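Local coordinates for titin (Homo sapiens, PDB 2A38), which forms the giant elastic filament of striated muscle, probably acting as a molecular spring, and here contributes the immunoglobulin pair Z1Z2 from its N-terminus, at residues 15-20 and 93-98; 21-26 and 68-73; 99-104 and 180-185. All blocks are in the same frame, centred on the assembly; numbering follows the deposited sequence.

How the contacts relate
Contacts 1 and 2 lie in the first immunoglobulin domain, and contact 3 lies where the chain leaves it and enters the second. The centres of contacts 1 and 2 are about 7 Å apart, and along the chain contact 2 is nested inside contact 1. Their turns meet where G20 N probably donates to V70 O at 2.7 Å. Contact 3 is farther off, its centre about 20 Å from that of contact 1 and 22 Å from that of contact 2. The start of its 99-104 segment touches the first domain, with L18 CD1 3.8 Å from A99 O. Cadmium sits at the E26 end of contact 2, about 14 Å from the side chain of V15.

Contact 1 of 3, residues 15-20 and 93-98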
loop_
_atom_site.group_PDB
_atom_site.type_symbol
_atom_site.label_atom_id
_atom_site.label_comp_id
_atom_site.label_asym_id
_atom_site.label_seq_id
_atom_site.Cartn_x
_atom_site.Cartn_y
_atom_site.Cartn_z
ATOM N N VAL A 15 4.603 12.813 13.913
ATOM C CA VAL A 15 4.888 11.429 13.584
ATOM C C VAL A 15 5.191 11.171 12.106
ATOM O O VAL A 15 4.580 11.758 11.209
ATOM C CB VAL A 15 3.714 10.523 14.025
ATOM C CG1 VAL A 15 2.466 10.884 13.254
ATOM C CG2 VAL A 15 4.074 9.066 13.824
ATOM N N VAL A 16 6.168 10.303 11.871
ATOM C CA VAL A 16 6.550 9.913 10.522
ATOM C C VAL A 16 5.980 8.519 10.338
ATOM O O VAL A 16 6.399 7.571 11.003
ATOM C CB VAL A 16 8.075 9.845 10.340
ATOM C CG1 VAL A 16 8.406 9.410 8.916
ATOM C CG2 VAL A 16 8.688 11.197 10.635
ATOM N N VAL A 17 5.008 8.403 9.447
ATOM C CA VAL A 17 4.381 7.123 9.200
ATOM C C VAL A 17 4.648 6.631 7.777
ATOM O O VAL A 17 4.816 7.417 6.844
ATOM C CB VAL A 17 2.852 7.203 9.458
ATOM C CG1 VAL A 17 2.188 8.093 8.420
ATOM C CG2 VAL A 17 2.249 5.814 9.444
ATOM N N LEU A 18 4.689 5.311 7.640
ATOM C CA LEU A 18 4.932 4.643 6.369
ATOM C C LEU A 18 3.623 4.516 5.594
ATOM O O LEU A 18 2.626 4.052 6.141
ATOM C CB LEU A 18 5.499 3.254 6.650
ATOM C CG LEU A 18 6.092 2.449 5.501
ATOM C CD1 LEU A 18 7.317 3.171 4.933
ATOM C CD2 LEU A 18 6.474 1.076 6.028
ATOM N N GLU A 19 3.621 4.930 4.329
ATOM C CA GLU A 19 2.417 4.835 3.509
ATOM C C GLU A 19 1.649 3.551 3.759
ATOM O O GLU A 19 2.241 2.485 3.928
ATOM C CB GLU A 19 2.760 4.856 2.034
ATOM C CG GLU A 19 2.896 6.203 1.412
ATOM C CD GLU A 19 2.689 6.111 -0.080
ATOM O OE1 GLU A 19 1.514 5.981 -0.502
ATOM O OE2 GLU A 19 3.698 6.140 -0.825
ATOM N N GLY A 20 0.326 3.648 3.760
ATOM C CA GLY A 20 -0.486 2.468 3.971
ATOM C C GLY A 20 -0.560 2.001 5.409
ATOM O O GLY A 20 -1.451 1.227 5.751
ATOM N N ALA A 93 0.702 19.437 15.547
ATOM C CA ALA A 93 1.799 18.522 15.225
ATOM C C ALA A 93 1.818 18.291 13.723
ATOM O O ALA A 93 0.876 18.640 13.019
ATOM C CB ALA A 93 1.621 17.190 15.954
ATOM N N GLU A 94 2.891 17.691 13.230
ATOM C CA GLU A 94 2.994 17.442 11.803
ATOM C C GLU A 94 3.027 15.953 11.481
ATOM O O GLU A 94 3.623 15.157 12.209
ATOM C CB GLU A 94 4.246 18.115 11.255
ATOM C CG GLU A 94 4.360 18.049 9.752
ATOM C CD GLU A 94 5.786 18.273 9.266
ATOM O OE1 GLU A 94 6.394 19.301 9.651
ATOM O OE2 GLU A 94 6.300 17.417 8.499
ATOM N N LEU A 95 2.362 15.579 10.394
ATOM C CA LEU A 95 2.341 14.189 9.958
ATOM C C LEU A 95 3.208 14.069 8.700
ATOM O O LEU A 95 2.944 14.721 7.691
ATOM C CB LEU A 95 0.909 13.742 9.647
ATOM C CG LEU A 95 0.765 12.373 8.964
ATOM C CD1 LEU A 95 1.332 11.287 9.855
ATOM C CD2 LEU A 95 -0.696 12.095 8.658
ATOM N N LEU A 96 4.254 13.253 8.777
ATOM C CA LEU A 96 5.150 13.042 7.645
ATOM C C LEU A 96 4.984 11.613 7.153
ATOM O O LEU A 96 5.209 10.663 7.901
ATOM C CB LEU A 96 6.597 13.281 8.067
ATOM C CG LEU A 96 7.651 12.912 7.022
ATOM C CD1 LEU A 96 7.358 13.649 5.719
ATOM C CD2 LEU A 96 9.047 13.252 7.550
ATOM N N VAL A 97 4.584 11.459 5.897
ATOM C CA VAL A 97 4.369 10.132 5.333
ATOM C C VAL A 97 5.556 9.656 4.499
ATOM O O VAL A 97 5.954 10.310 3.535
ATOM C CB VAL A 97 3.096 10.108 4.465
ATOM C CG1 VAL A 97 2.845 8.705 3.937
ATOM C CG2 VAL A 97 1.914 10.594 5.284
ATOM N N LYS A 98 6.111 8.508 4.883
ATOM C CA LYS A 98 7.255 7.918 4.190
ATOM C C LYS A 98 6.797 6.976 3.078
ATOM O O LYS A 98 5.989 6.077 3.305
ATOM C CB LYS A 98 8.139 7.158 5.191
ATOM C CG LYS A 98 9.305 6.404 4.563
ATOM C CD LYS A 98 10.176 7.333 3.717
ATOM C CE LYS A 98 11.125 6.548 2.815
ATOM N NZ LYS A 98 11.810 7.426 1.822
#
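L95 pushes a single methyl into the hollow between two valines of the facing strand. Its CD1 lies 3.6 Å from V15 CG1 and equally near V17 CG1. Both valines hold CG1 between the backbone N and the carbonyl carbon (chi1 64° and 68°), and this turns the two methyls to the same bump. V15 and L95 lie side by side and point the same way. V97 continues this face, with its CG2 4.0 Å from V17 CG1. F25, A23 and V70 close over these residues from the domain interior.

The other face is more exposed. V16 and L96 run alongside each other there, and V16 CG2 rests 3.7 Å from L96 CD2. One step on, L18 CD1 lies 3.8 Å from K98 CG. K98 then bends at chi2 (55°) and carries its amine away from the pair. Beyond the strand end, E19 lays its aliphatic CG across V97 at about a right angle, 3.6 Å from V97 CG1.

The backbones fix this match. V15 pairs with L95, V16 with L96, V17 with V97 and L18 with K98, all in parallel. Hydrogen bonds run from V15 N to E94 O, L96 N to V15 O, V17 N to L96 O, K98 N to V17 O and E19 N to K98 O. The K98 N to V17 O bond is short, at 2.6 Å. A short edge strand added in parallel to the last strand of the domain is the A'-G pairing of the I-set immunoglobulin fold.

Contact 2 of 3, residues 21-26 and 68-73; sequences STATFE and PAVTKA. With CD (cadmium ion), chain D.
V70 N donates to S21 O at 3.0 Å, in a nearly straight bond of 163° at the hydrogen. The donor stands somewhat out of the carbonyl plane, tilted by 21°. Beside it, P68 O faces T22. It takes a CA-H...O contact from T22 CA at 3.1 Å and also lies close to T22 CG2. T22 CG2 is anti to its own carbonyl carbon, beside the backbone N, on the side that meets P68. V70 CG2, likewise anti to its carbonyl carbon, lies over S21 O and toward A23, though the modelled A23 spacing is doubtful.

Farther out, the backbone of V70 also bonds to G20, so the turn before A23 is held to V70 by two backbone bonds. A23 and F25 pair with I67 and L65 of strand 62-67. At the far end of the segment, E26 OE2 binds cadmium at 2.2 Å. A water and H28 also bind the metal, and R62 NE donates to the same carboxylate oxygen.

Segment 68-73 lies in the loop that joins strand 62-67 of one sheet to strand 76-84 of the other. V70 points inward, beside A23 of strand 23-32, and rests on V17 and V97 of the other sheet.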
loop_
_atom_site.group_PDB
_atom_site.type_symbol
_atom_site.label_atom_id
_atom_site.label_comp_id
_atom_site.label_asym_id
_atom_site.label_seq_id
_atom_site.Cartn_x
_atom_site.Cartn_y
_atom_site.Cartn_z
ATOM N N SER A 21 0.375 2.440 6.251
ATOM C CA SER A 21 0.347 2.053 7.659
ATOM C C SER A 21 -0.686 2.931 8.351
ATOM O O SER A 21 -1.199 3.883 7.756
ATOM C CB SER A 21 1.715 2.255 8.321
ATOM O OG SER A 21 2.654 1.290 7.880
ATOM N N THR A 22 -0.999 2.607 9.599
ATOM C CA THR A 22 -1.976 3.386 10.348
ATOM C C THR A 22 -1.275 4.529 11.069
ATOM O O THR A 22 -0.181 4.357 11.605
ATOM C CB THR A 22 -2.718 2.512 11.391
ATOM O OG1 THR A 22 -1.779 1.994 12.343
ATOM C CG2 THR A 22 -3.420 1.347 10.709
ATOM N N ALA A 23 -1.903 5.701 11.061
ATOM C CA ALA A 23 -1.341 6.875 11.729
ATOM C C ALA A 23 -2.261 7.300 12.860
ATOM O O ALA A 23 -3.483 7.346 12.701
ATOM C CB ALA A 23 -1.166 8.028 10.742
ATOM N N THR A 24 -1.665 7.606 14.006
ATOM C CA THR A 24 -2.444 8.019 15.153
ATOM C C THR A 24 -1.890 9.230 15.880
ATOM O O THR A 24 -0.707 9.288 16.232
ATOM C CB THR A 24 -2.576 6.887 16.181
ATOM O OG1 THR A 24 -2.959 5.680 15.512
ATOM C CG2 THR A 24 -3.644 7.236 17.214
ATOM N N PHE A 25 -2.773 10.202 16.078
ATOM C CA PHE A 25 -2.483 11.419 16.816
ATOM C C PHE A 25 -3.315 11.254 18.082
ATOM O O PHE A 25 -4.491 10.910 18.010
ATOM C CB PHE A 25 -2.955 12.649 16.039
ATOM C CG PHE A 25 -1.947 13.174 15.062
ATOM C CD1 PHE A 25 -2.261 13.295 13.714
ATOM C CD2 PHE A 25 -0.679 13.564 15.496
ATOM C CE1 PHE A 25 -1.326 13.800 12.810
ATOM C CE2 PHE A 25 0.266 14.071 14.598
ATOM C CZ PHE A 25 -0.058 14.188 13.254
ATOM N N GLU A 26 -2.704 11.470 19.239
ATOM C CA GLU A 26 -3.415 11.339 20.499
ATOM C C GLU A 26 -2.986 12.467 21.430
ATOM O O GLU A 26 -1.853 12.934 21.374
ATOM C CB GLU A 26 -3.112 9.984 21.143
ATOM C CG GLU A 26 -3.830 9.744 22.467
ATOM C CD GLU A 26 -2.868 9.591 23.641
ATOM O OE1 GLU A 26 -1.987 10.467 23.813
ATOM O OE2 GLU A 26 -2.994 8.604 24.396
ATOM N N PRO A 68 -6.713 4.933 9.198
ATOM C CA PRO A 68 -6.440 3.520 8.900
ATOM C C PRO A 68 -5.294 3.319 7.904
ATOM O O PRO A 68 -4.194 2.919 8.287
ATOM C CB PRO A 68 -7.780 3.024 8.369
ATOM C CG PRO A 68 -8.757 3.814 9.187
ATOM C CD PRO A 68 -8.161 5.206 9.111
ATOM N N ALA A 69 -5.550 3.590 6.629
ATOM C CA ALA A 69 -4.517 3.449 5.607
ATOM C C ALA A 69 -4.045 4.844 5.229
ATOM O O ALA A 69 -4.721 5.557 4.487
ATOM C CB ALA A 69 -5.076 2.735 4.384
ATOM N N VAL A 70 -2.888 5.240 5.743
ATOM C CA VAL A 70 -2.361 6.567 5.459
ATOM C C VAL A 70 -1.848 6.723 4.037
ATOM O O VAL A 70 -1.184 5.839 3.503
ATOM C CB VAL A 70 -1.223 6.923 6.420
ATOM C CG1 VAL A 70 -0.730 8.338 6.145
ATOM C CG2 VAL A 70 -1.708 6.805 7.842
ATOM N N THR A 71 -2.158 7.862 3.431
ATOM C CA THR A 71 -1.716 8.146 2.074
ATOM C C THR A 71 -0.801 9.368 2.115
ATOM O O THR A 71 -0.831 10.132 3.079
ATOM C CB THR A 71 -2.915 8.431 1.154
ATOM O OG1 THR A 71 -3.589 9.615 1.598
ATOM C CG2 THR A 71 -3.893 7.262 1.186
ATOM N N LYS A 72 0.018 9.547 1.082
ATOM C CA LYS A 72 0.935 10.683 1.033
ATOM C C LYS A 72 0.181 12.004 1.021
ATOM O O LYS A 72 0.733 13.049 1.366
ATOM C CB LYS A 72 1.820 10.600 -0.208
ATOM C CG LYS A 72 2.978 9.628 -0.087
ATOM C CD LYS A 72 3.756 9.557 -1.391
ATOM C CE LYS A 72 4.992 8.689 -1.242
ATOM N NZ LYS A 72 5.703 8.502 -2.538
ATOM N N ALA A 73 -1.083 11.950 0.624
ATOM C CA ALA A 73 -1.919 13.141 0.555
ATOM C C ALA A 73 -2.447 13.565 1.928
ATOM O O ALA A 73 -3.153 14.564 2.044
ATOM C CB ALA A 73 -3.083 12.890 -0.401
HETATM CD CD CD D . -2.240 8.310 26.405
HETATM O O HOH W 1 -0.564 9.635 25.542
#

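Contact 3 of 3, residues 99-104 and 180-185; sequences AETAPP and NSVGRA
P103 and G183 face each other with their CA atoms 4.7 Å apart. Strands 102-104 and 183-185 run roughly the same way, at 35°. N180 to G183 form a type I turn, closed by backbone bonds in both directions. A CB on G183 would clash with P103 CB.

N180 CG sits between the backbone N and the carbonyl carbon (chi1 72°), setting the amide between the turn and A102. ND2 donates to A102 O at 2.8 Å, with that oxygen in the amide plane, and also to P131 O. OD1 turns back and takes weak bonds from V182 N and G183 N. The hairpin links the F and G strands of the second I-set domain; its partner is the first strand, from the other sheet. Without the amide, as with an alanine here, A102 O and P131 O would probably lose their donor and the turn its two weak side-chain bonds.

The P104 ring meets the turn at CD and CG, with CD 3.2 Å from N180 OD1. Its CB meets A185 CB at 4.1 Å. V182 spreads its two methyls along the chain, CG2 3.4 Å from A102 O and CG1 3.8 Å from T101 CB.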
loop_
_atom_site.group_PDB
_atom_site.type_symbol
_atom_site.label_atom_id
_atom_site.label_comp_id
_atom_site.label_asym_id
_atom_site.label_seq_id
_atom_site.Cartn_x
_atom_site.Cartn_y
_atom_site.Cartn_z
ATOM N N ALA A 99 7.318 7.196 1.873
ATOM C CA ALA A 99 6.976 6.372 0.714
ATOM C C ALA A 99 7.276 4.898 0.975
ATOM O O ALA A 99 8.332 4.545 1.505
ATOM C CB ALA A 99 7.745 6.848 -0.509
ATOM N N GLU A 100 6.334 4.045 0.598
ATOM C CA GLU A 100 6.466 2.608 0.790
ATOM C C GLU A 100 7.017 1.926 -0.458
ATOM O O GLU A 100 6.689 2.307 -1.582
ATOM C CB GLU A 100 5.097 2.016 1.143
ATOM C CG GLU A 100 5.040 0.499 1.171
ATOM C CD GLU A 100 3.612 -0.026 1.277
ATOM O OE1 GLU A 100 2.734 0.473 0.529
ATOM O OE2 GLU A 100 3.370 -0.943 2.097
ATOM N N THR A 101 7.862 0.924 -0.251
ATOM C CA THR A 101 8.435 0.168 -1.354
ATOM C C THR A 101 8.571 -1.304 -0.982
ATOM O O THR A 101 8.659 -1.659 0.194
ATOM C CB THR A 101 9.827 0.704 -1.767
ATOM O OG1 THR A 101 10.688 0.752 -0.620
ATOM C CG2 THR A 101 9.704 2.092 -2.387
ATOM N N ALA A 102 8.583 -2.154 -2.000
ATOM C CA ALA A 102 8.702 -3.595 -1.824
ATOM C C ALA A 102 9.302 -4.151 -3.105
ATOM O O ALA A 102 8.875 -3.790 -4.195
ATOM C CB ALA A 102 7.329 -4.207 -1.587
ATOM N N PRO A 103 10.309 -5.027 -2.995
ATOM C CA PRO A 103 10.906 -5.582 -4.215
ATOM C C PRO A 103 9.906 -6.517 -4.892
ATOM O O PRO A 103 8.924 -6.936 -4.272
ATOM C CB PRO A 103 12.127 -6.322 -3.688
ATOM C CG PRO A 103 11.633 -6.831 -2.361
ATOM C CD PRO A 103 10.896 -5.638 -1.790
ATOM N N PRO A 104 10.131 -6.849 -6.176
ATOM C CA PRO A 104 9.207 -7.746 -6.877
ATOM C C PRO A 104 9.169 -9.104 -6.181
ATOM O O PRO A 104 10.194 -9.639 -5.765
ATOM C CB PRO A 104 9.805 -7.830 -8.274
ATOM C CG PRO A 104 10.519 -6.502 -8.416
ATOM C CD PRO A 104 11.189 -6.374 -7.085
ATOM N N ASN A 180 11.849 -3.571 -10.315
ATOM C CA ASN A 180 11.320 -2.276 -9.914
ATOM C C ASN A 180 12.504 -1.565 -9.275
ATOM O O ASN A 180 13.599 -2.131 -9.219
ATOM C CB ASN A 180 10.070 -2.371 -9.012
ATOM C CG ASN A 180 10.359 -2.850 -7.616
ATOM O OD1 ASN A 180 11.489 -3.152 -7.263
ATOM N ND2 ASN A 180 9.313 -2.918 -6.805
ATOM N N SER A 181 12.316 -0.326 -8.844
ATOM C CA SER A 181 13.416 0.450 -8.277
ATOM C C SER A 181 14.136 -0.198 -7.101
ATOM O O SER A 181 15.317 0.072 -6.870
ATOM C CB SER A 181 12.915 1.837 -7.857
ATOM O OG SER A 181 11.956 1.730 -6.814
ATOM N N VAL A 182 13.444 -1.041 -6.346
ATOM C CA VAL A 182 14.085 -1.659 -5.202
ATOM C C VAL A 182 14.618 -3.067 -5.381
ATOM O O VAL A 182 15.270 -3.587 -4.481
ATOM C CB VAL A 182 13.166 -1.635 -3.959
ATOM C CG1 VAL A 182 13.129 -0.232 -3.405
ATOM C CG2 VAL A 182 11.768 -2.088 -4.312
ATOM N N GLY A 183 14.371 -3.690 -6.527
ATOM C CA GLY A 183 14.891 -5.028 -6.704
ATOM C C GLY A 183 14.494 -5.757 -7.967
ATOM O O GLY A 183 13.740 -5.252 -8.797
ATOM N N ARG A 184 15.026 -6.965 -8.100
ATOM C CA ARG A 184 14.747 -7.817 -9.240
ATOM C C ARG A 184 14.529 -9.238 -8.747
ATOM O O ARG A 184 15.220 -9.709 -7.853
ATOM C CB ARG A 184 15.914 -7.810 -10.226
ATOM C CG ARG A 184 15.637 -8.620 -11.493
ATOM C CD ARG A 184 16.907 -8.822 -12.291
ATOM N NE ARG A 184 17.873 -9.588 -11.517
ATOM C CZ ARG A 184 19.177 -9.607 -11.765
ATOM N NH1 ARG A 184 19.669 -8.888 -12.768
ATOM N NH2 ARG A 184 19.991 -10.350 -11.018
ATOM N N ALA A 185 13.554 -9.906 -9.340
ATOM C CA ALA A 185 13.230 -11.277 -8.999
ATOM C C ALA A 185 13.087 -12.037 -10.315
ATOM O O ALA A 185 12.666 -11.462 -11.322
ATOM C CB ALA A 185 11.924 -11.316 -8.230
#